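Local coordinates for periplasmic binding protein (PDB 4RY8) that binds 5-methylthioribose and probably serves as the periplasmic solute-binding component of a transporter for this sugar, at residues C[214-219]-C[244-249]; C[267-270]-C[274-277]; C[289-294]-C[300-305]. One frame throughout, in Å; residues are numbered along the deposited sequence.

Contact 1 of 3, residues C[214-219]-C[244-249]; sequences RAIMQA and NSPWVA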
loop_
_atom_site.group_PDB
_atom_site.type_symbol
_atom_site.label_atom_id
_atom_site.label_comp_id
_atom_site.label_asym_id
_atom_site.label_seq_id
_atom_site.Cartn_x
_atom_site.Cartn_y
_atom_site.Cartn_z
ATOM N N ARG C 214 -15.591 22.350 7.036
ATOM C CA ARG C 214 -16.444 23.399 7.522
ATOM C C ARG C 214 -15.956 24.768 7.027
ATOM O O ARG C 214 -16.744 25.599 6.678
ATOM C CB ARG C 214 -16.521 23.379 9.036
ATOM C CG ARG C 214 -17.104 22.133 9.616
ATOM C CD ARG C 214 -17.043 22.174 11.115
ATOM N NE ARG C 214 -17.538 20.906 11.627
ATOM C CZ ARG C 214 -17.015 20.224 12.639
ATOM N NH1 ARG C 214 -15.931 20.660 13.295
ATOM N NH2 ARG C 214 -17.580 19.069 12.979
ATOM N N ALA C 215 -14.642 24.981 6.993
ATOM C CA ALA C 215 -14.094 26.213 6.441
ATOM C C ALA C 215 -14.532 26.413 4.983
ATOM O O ALA C 215 -14.985 27.493 4.598
ATOM C CB ALA C 215 -12.576 26.197 6.540
ATOM N N ILE C 216 -14.410 25.345 4.202
ATOM C CA ILE C 216 -14.815 25.319 2.786
ATOM C C ILE C 216 -16.316 25.629 2.608
ATOM O O ILE C 216 -16.716 26.435 1.752
ATOM C CB ILE C 216 -14.464 23.961 2.124
ATOM C CG1 ILE C 216 -12.952 23.874 1.948
ATOM C CG2 ILE C 216 -15.148 23.822 0.761
ATOM C CD1 ILE C 216 -12.436 22.474 1.818
ATOM N N MET C 217 -17.147 25.011 3.428
ATOM C CA MET C 217 -18.571 25.184 3.243
ATOM C C MET C 217 -18.976 26.594 3.678
ATOM O O MET C 217 -19.787 27.238 3.015
ATOM C CB MET C 217 -19.334 24.097 3.977
ATOM C CG MET C 217 -19.055 22.718 3.381
ATOM S SD MET C 217 -20.021 21.401 4.144
ATOM C CE MET C 217 -19.735 21.646 5.881
ATOM N N GLN C 218 -18.384 27.101 4.759
ATOM C CA GLN C 218 -18.727 28.428 5.221
ATOM C C GLN C 218 -18.380 29.460 4.150
ATOM O O GLN C 218 -19.130 30.391 3.922
ATOM C CB GLN C 218 -18.017 28.755 6.525
ATOM C CG GLN C 218 -18.265 30.198 6.953
ATOM C CD GLN C 218 -17.616 30.566 8.256
ATOM O OE1 GLN C 218 -17.376 29.715 9.101
ATOM N NE2 GLN C 218 -17.334 31.849 8.428
ATOM N N ALA C 219 -17.230 29.286 3.504
ATOM C CA ALA C 219 -16.822 30.187 2.438
ATOM C C ALA C 219 -17.668 30.036 1.181
ATOM O O ALA C 219 -17.628 30.906 0.329
ATOM C CB ALA C 219 -15.356 30.023 2.110
ATOM N N ASN C 244 -23.685 18.724 -1.754
ATOM C CA ASN C 244 -22.582 19.559 -2.162
ATOM C C ASN C 244 -21.339 19.392 -1.292
ATOM O O ASN C 244 -20.420 20.179 -1.448
ATOM C CB ASN C 244 -22.966 21.050 -2.171
ATOM C CG ASN C 244 -24.192 21.331 -3.010
ATOM O OD1 ASN C 244 -25.305 20.972 -2.634
ATOM N ND2 ASN C 244 -23.999 21.997 -4.145
ATOM N N SER C 245 -21.295 18.401 -0.395
ATOM C CA SER C 245 -20.074 18.188 0.409
ATOM C C SER C 245 -18.841 18.108 -0.485
ATOM O O SER C 245 -18.835 17.399 -1.471
ATOM C CB SER C 245 -20.157 16.915 1.245
ATOM O OG SER C 245 -18.949 16.750 1.993
ATOM N N PRO C 246 -17.775 18.834 -0.139
ATOM C CA PRO C 246 -16.513 18.624 -0.840
ATOM C C PRO C 246 -15.742 17.393 -0.322
ATOM O O PRO C 246 -14.678 17.068 -0.855
ATOM C CB PRO C 246 -15.725 19.893 -0.509
ATOM C CG PRO C 246 -16.182 20.228 0.878
ATOM C CD PRO C 246 -17.672 19.876 0.887
ATOM N N TRP C 247 -16.267 16.711 0.696
ATOM C CA TRP C 247 -15.541 15.590 1.299
ATOM C C TRP C 247 -15.757 14.323 0.483
ATOM O O TRP C 247 -16.816 13.685 0.592
ATOM C CB TRP C 247 -15.983 15.412 2.742
ATOM C CG TRP C 247 -15.015 14.600 3.621
ATOM C CD1 TRP C 247 -13.985 13.808 3.223
ATOM C CD2 TRP C 247 -15.086 14.489 5.035
ATOM N NE1 TRP C 247 -13.370 13.239 4.325
ATOM C CE2 TRP C 247 -14.025 13.661 5.451
ATOM C CE3 TRP C 247 -15.916 15.061 6.003
ATOM C CZ2 TRP C 247 -13.829 13.333 6.770
ATOM C CZ3 TRP C 247 -15.670 14.770 7.341
ATOM C CH2 TRP C 247 -14.654 13.914 7.706
ATOM N N VAL C 248 -14.786 13.939 -0.347
ATOM C CA VAL C 248 -15.064 12.866 -1.353
ATOM C C VAL C 248 -14.611 11.435 -1.008
ATOM O O VAL C 248 -15.200 10.464 -1.473
ATOM C CB VAL C 248 -14.614 13.255 -2.784
ATOM C CG1 VAL C 248 -15.384 14.482 -3.266
ATOM C CG2 VAL C 248 -13.160 13.512 -2.848
ATOM N N ALA C 249 -13.600 11.306 -0.165
ATOM C CA ALA C 249 -13.114 10.017 0.257
ATOM C C ALA C 249 -12.335 10.114 1.570
ATOM O O ALA C 249 -11.734 11.157 1.885
ATOM C CB ALA C 249 -12.222 9.408 -0.820
#
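I216 and P246 meet where helix 206-219 packs against the turn leading into strand 247-252, a helix-on-sheet junction in the lobe of this periplasmic-binding-protein fold that carries the mixed sheet. The pyrrolidine ring supplies one side of the contact, touching both helix residues. Its CG lies 3.7 Å from CG2 of I216, the two side chains sliding past each other in opposite directions, and its CD sits 4.0 Å from CG of M217, whose chain crosses the ring at about a right angle. In I216 the methyl branch CG2 stands anti to the backbone N, and it is this branch, not the longer CG1 arm, that reaches the proline. M217 contributes its second methylene, CG; beyond it the chain bends at chi3 (-51°). Branched isoleucine and flexible methionine suit a helix flank that has to fit a rigid ring whose CB, CG and CD are apolar. Farther out, V213 and S222 also touch P246, and I216 leans on F225. Behind the ring an ST turn sets the backbone. S245 OG is hydrogen-bonded to M239 O, and it accepts from W247 N at 3.0 Å with an N-H...O angle of 158°.

Contact 2 of 3, residues C[267-270]-C[274-277]; sequences AALV and KLPK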
loop_
_atom_site.group_PDB
_atom_site.type_symbol
_atom_site.label_atom_id
_atom_site.label_comp_id
_atom_site.label_asym_id
_atom_site.label_seq_id
_atom_site.Cartn_x
_atom_site.Cartn_y
_atom_site.Cartn_z
ATOM N N ALA C 267 -4.881 -8.585 27.340
ATOM C CA ALA C 267 -5.360 -9.705 28.144
ATOM C C ALA C 267 -4.688 -11.010 27.721
ATOM O O ALA C 267 -4.394 -11.855 28.555
ATOM C CB ALA C 267 -6.878 -9.822 28.044
ATOM N N ALA C 268 -4.425 -11.156 26.422
ATOM C CA ALA C 268 -3.690 -12.309 25.910
ATOM C C ALA C 268 -2.291 -12.401 26.522
ATOM O O ALA C 268 -1.863 -13.475 26.962
ATOM C CB ALA C 268 -3.615 -12.263 24.385
ATOM N N LEU C 269 -1.567 -11.286 26.559
ATOM C CA LEU C 269 -0.215 -11.303 27.149
ATOM C C LEU C 269 -0.253 -11.729 28.600
ATOM O O LEU C 269 0.552 -12.538 29.015
ATOM C CB LEU C 269 0.457 -9.934 27.050
ATOM C CG LEU C 269 0.757 -9.467 25.639
ATOM C CD1 LEU C 269 1.053 -7.974 25.643
ATOM C CD2 LEU C 269 1.884 -10.288 25.009
ATOM N N VAL C 270 -1.201 -11.196 29.367
ATOM C CA VAL C 270 -1.322 -11.548 30.790
ATOM C C VAL C 270 -1.558 -13.064 30.940
ATOM O O VAL C 270 -0.986 -13.689 31.818
ATOM C CB VAL C 270 -2.428 -10.721 31.501
ATOM C CG1 VAL C 270 -2.730 -11.293 32.881
ATOM C CG2 VAL C 270 -2.008 -9.251 31.613
ATOM N N LYS C 274 2.119 -15.623 23.460
ATOM C CA LYS C 274 3.062 -14.898 22.618
ATOM C C LYS C 274 2.272 -14.375 21.424
ATOM O O LYS C 274 1.584 -15.140 20.740
ATOM C CB LYS C 274 4.217 -15.807 22.160
ATOM N N LEU C 275 2.363 -13.068 21.211
ATOM C CA LEU C 275 1.640 -12.388 20.159
ATOM C C LEU C 275 2.567 -12.029 19.029
ATOM O O LEU C 275 3.775 -11.853 19.238
ATOM C CB LEU C 275 0.956 -11.117 20.696
ATOM C CG LEU C 275 -0.573 -11.186 20.991
ATOM C CD1 LEU C 275 -1.012 -12.542 21.528
ATOM C CD2 LEU C 275 -1.032 -10.065 21.926
ATOM N N PRO C 276 2.005 -11.885 17.827
ATOM C CA PRO C 276 2.807 -11.316 16.765
ATOM C C PRO C 276 3.385 -9.933 17.178
ATOM O O PRO C 276 2.815 -9.228 18.011
ATOM C CB PRO C 276 1.809 -11.182 15.606
ATOM C CG PRO C 276 0.732 -12.213 15.885
ATOM C CD PRO C 276 0.687 -12.385 17.366
ATOM N N LYS C 277 4.539 -9.587 16.649
ATOM C CA LYS C 277 5.137 -8.297 16.922
ATOM C C LYS C 277 4.307 -7.170 16.317
ATOM O O LYS C 277 4.215 -6.086 16.900
ATOM C CB LYS C 277 6.564 -8.286 16.397
ATOM C CG LYS C 277 7.325 -6.958 16.491
ATOM C CD LYS C 277 7.386 -6.314 17.850
ATOM C CE LYS C 277 7.683 -4.821 17.659
ATOM N NZ LYS C 277 7.986 -4.098 18.915
#
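In L275 a chi1 of -102°, away from the staggered values, with chi2 at 35°, brings the two methyls toward the end of helix 255-270. On the helix, L269 holds CG anti to its carbonyl carbon (chi1 -65°), which carries the branch point round from the helix flank to face the leucine. CD1 of L275 then rests 3.9 Å from CB of A268, and CD2 lies 4.2 Å from CG of L269. CD2 is also 4.2 Å from A268 CB, so both methyls of L275 approach the A268 methyl from the same side, while the two leucines pass at a slant. Alanine's single methyl lets the incoming chain lie close to the helix; leucine's forked end can touch two neighbouring helix residues at once. P112 also touches L275, and V315 lies on A268. Beyond P276, the K277 side chain forms a salt bridge with E113, and the two residues are also joined by a backbone hydrogen bond. The arrangement is a short return of the chain over the end of a helix, leading into the outermost strand of the parallel sheet in the Rossmann-like lobe of a periplasmic binding protein.

Contact 3 of 3, residues C[289-294]-C[300-305]; sequences QFLVDN and DELVKA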
loop_
_atom_site.group_PDB
_atom_site.type_symbol
_atom_site.label_atom_id
_atom_site.label_comp_id
_atom_site.label_asym_id
_atom_site.label_seq_id
_atom_site.Cartn_x
_atom_site.Cartn_y
_atom_site.Cartn_z
ATOM N N GLN C 289 -19.273 8.621 -2.718
ATOM C CA GLN C 289 -20.090 7.945 -3.726
ATOM C C GLN C 289 -20.637 6.609 -3.252
ATOM O O GLN C 289 -21.823 6.281 -3.485
ATOM C CB GLN C 289 -19.248 7.717 -4.992
ATOM C CG GLN C 289 -20.035 7.760 -6.295
ATOM C CD GLN C 289 -19.952 9.119 -6.973
ATOM O OE1 GLN C 289 -18.859 9.637 -7.222
ATOM N NE2 GLN C 289 -21.105 9.703 -7.276
ATOM N N PHE C 290 -19.763 5.807 -2.656
ATOM C CA PHE C 290 -20.161 4.518 -2.064
ATOM C C PHE C 290 -21.150 4.718 -0.891
ATOM O O PHE C 290 -22.100 3.930 -0.730
ATOM C CB PHE C 290 -18.908 3.707 -1.626
ATOM C CG PHE C 290 -19.230 2.448 -0.874
ATOM C CD1 PHE C 290 -19.705 1.312 -1.546
ATOM C CD2 PHE C 290 -19.113 2.404 0.513
ATOM C CE1 PHE C 290 -20.032 0.160 -0.843
ATOM C CE2 PHE C 290 -19.449 1.252 1.213
ATOM C CZ PHE C 290 -19.910 0.128 0.533
ATOM N N LEU C 291 -20.959 5.766 -0.080
ATOM C CA LEU C 291 -21.881 6.006 1.054
ATOM C C LEU C 291 -23.291 6.330 0.533
ATOM O O LEU C 291 -24.292 5.762 1.020
ATOM C CB LEU C 291 -21.409 7.124 1.984
ATOM C CG LEU C 291 -20.066 6.960 2.711
ATOM C CD1 LEU C 291 -19.695 8.291 3.361
ATOM C CD2 LEU C 291 -20.182 5.853 3.740
ATOM N N VAL C 292 -23.338 7.224 -0.461
ATOM C CA VAL C 292 -24.612 7.703 -1.071
ATOM C C VAL C 292 -25.328 6.596 -1.815
ATOM O O VAL C 292 -26.544 6.401 -1.629
ATOM C CB VAL C 292 -24.358 8.888 -2.062
ATOM C CG1 VAL C 292 -25.648 9.312 -2.762
ATOM C CG2 VAL C 292 -23.733 10.086 -1.348
ATOM N N ASP C 293 -24.594 5.871 -2.662
ATOM C CA ASP C 293 -25.214 4.781 -3.467
ATOM C C ASP C 293 -25.902 3.709 -2.627
ATOM O O ASP C 293 -26.858 3.087 -3.072
ATOM C CB ASP C 293 -24.171 4.103 -4.353
ATOM C CG ASP C 293 -23.826 4.916 -5.573
ATOM O OD1 ASP C 293 -24.343 6.042 -5.698
ATOM O OD2 ASP C 293 -23.046 4.422 -6.416
ATOM N N ASN C 294 -25.431 3.545 -1.399
ATOM C CA ASN C 294 -25.876 2.513 -0.490
ATOM C C ASN C 294 -26.597 3.077 0.724
ATOM O O ASN C 294 -26.858 2.347 1.682
ATOM C CB ASN C 294 -24.641 1.753 -0.019
ATOM C CG ASN C 294 -23.948 1.053 -1.155
ATOM O OD1 ASN C 294 -24.544 0.192 -1.795
ATOM N ND2 ASN C 294 -22.734 1.448 -1.455
ATOM N N ASP C 300 -22.825 1.638 11.783
ATOM C CA ASP C 300 -23.497 0.340 11.770
ATOM C C ASP C 300 -23.687 -0.110 10.328
ATOM O O ASP C 300 -23.287 -1.200 9.936
ATOM C CB ASP C 300 -24.837 0.434 12.490
ATOM C CG ASP C 300 -24.677 0.736 13.967
ATOM O OD1 ASP C 300 -23.862 0.048 14.619
ATOM O OD2 ASP C 300 -25.346 1.669 14.472
ATOM N N GLU C 301 -24.287 0.780 9.554
ATOM C CA GLU C 301 -24.565 0.585 8.138
ATOM C C GLU C 301 -23.346 0.478 7.273
ATOM O O GLU C 301 -23.357 -0.138 6.234
ATOM C CB GLU C 301 -25.483 1.713 7.629
ATOM C CG GLU C 301 -26.913 1.591 8.175
ATOM C CD GLU C 301 -27.701 2.895 8.134
ATOM O OE1 GLU C 301 -27.223 3.908 7.554
ATOM O OE2 GLU C 301 -28.795 2.922 8.726
ATOM N N LEU C 302 -22.245 1.071 7.682
ATOM C CA LEU C 302 -21.114 1.006 6.806
ATOM C C LEU C 302 -20.427 -0.351 6.891
ATOM O O LEU C 302 -19.930 -0.872 5.902
ATOM C CB LEU C 302 -20.126 2.111 7.151
ATOM C CG LEU C 302 -18.818 1.886 6.456
ATOM C CD1 LEU C 302 -18.859 1.921 4.949
ATOM C CD2 LEU C 302 -17.886 2.992 6.945
ATOM N N VAL C 303 -20.349 -0.864 8.104
ATOM C CA VAL C 303 -19.683 -2.135 8.403
ATOM C C VAL C 303 -20.461 -3.260 7.732
ATOM O O VAL C 303 -19.879 -4.176 7.147
ATOM C CB VAL C 303 -19.628 -2.402 9.933
ATOM C CG1 VAL C 303 -19.289 -3.857 10.241
ATOM C CG2 VAL C 303 -18.591 -1.511 10.595
ATOM N N LYS C 304 -21.776 -3.147 7.813
ATOM C CA LYS C 304 -22.690 -4.112 7.198
ATOM C C LYS C 304 -22.475 -4.082 5.674
ATOM O O LYS C 304 -22.262 -5.116 5.041
ATOM C CB LYS C 304 -24.112 -3.718 7.562
ATOM C CG LYS C 304 -25.206 -4.512 6.855
ATOM C CD LYS C 304 -26.578 -3.897 7.101
ATOM C CE LYS C 304 -26.775 -2.588 6.336
ATOM N NZ LYS C 304 -27.955 -1.825 6.838
ATOM N N ALA C 305 -22.492 -2.877 5.105
ATOM C CA ALA C 305 -22.295 -2.676 3.672
ATOM C C ALA C 305 -20.875 -3.024 3.219
ATOM O O ALA C 305 -20.662 -3.311 2.043
ATOM C CB ALA C 305 -22.601 -1.223 3.312
#
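Apolar packing between F290 and L302 joins helix 288-293 to helix 299-305, two short helices whose segment axes stand nearly perpendicular, at 97°, and come no nearer than 11.3 Å. Side chains must therefore bridge the gap, and the long flat F290 is suited to it. With CG anti to the backbone N (chi1 174°), its ring reaches across and meets the second helix by its edge: CE2 is 3.8 Å from L302 CD1, and CZ is 4.1 Å from A305 CB. The small methyl of A305 gives the ring tip room to come close to the helix. L291 adds a looser contact, its CD2 lying 4.3 Å from the same L302 methyl. I296 touches F290, L291 and A305, while I286 touches both L291 and L302.

At the same ring edge A305 O lies in the phenyl plane, 3.8 Å from F290 CZ, an approach that is at most weakly favourable.

Hydrogen bonding is found elsewhere. Just past the end of the first helix, N294 ND2 donates back to F290 O at 2.7 Å, reaching a lone pair in the carbonyl plane with an N-H...O angle of 143°, so the asparagine amide secures a carbonyl at the helix end.

The chemistry implies a joint held mainly by burial of apolar surface and van der Waals contact, with directional bonding confined to the end of the first helix and the backbone of each.

The three contacts follow one another along the chain and do not touch. Contacts 1 and 3 are neighbours, with centres 20 Å apart and nearest atoms about 5 Å apart; strand 247-252, which contact 1 opens, pairs antiparallel with strand 284-287, which leads directly into the first helix of contact 3. Contact 2 stands apart, its centre 43 Å from that of contact 1 and on the opposite side of the chain's centre, beside the parallel sheet; helix 255-270 links the two regions. None of their residues lines the 5-methylthioribose pocket: the L302 side chain in contact 3 is still about 14 Å from the sugar. All three are packing within the fold rather than ligand-binding features.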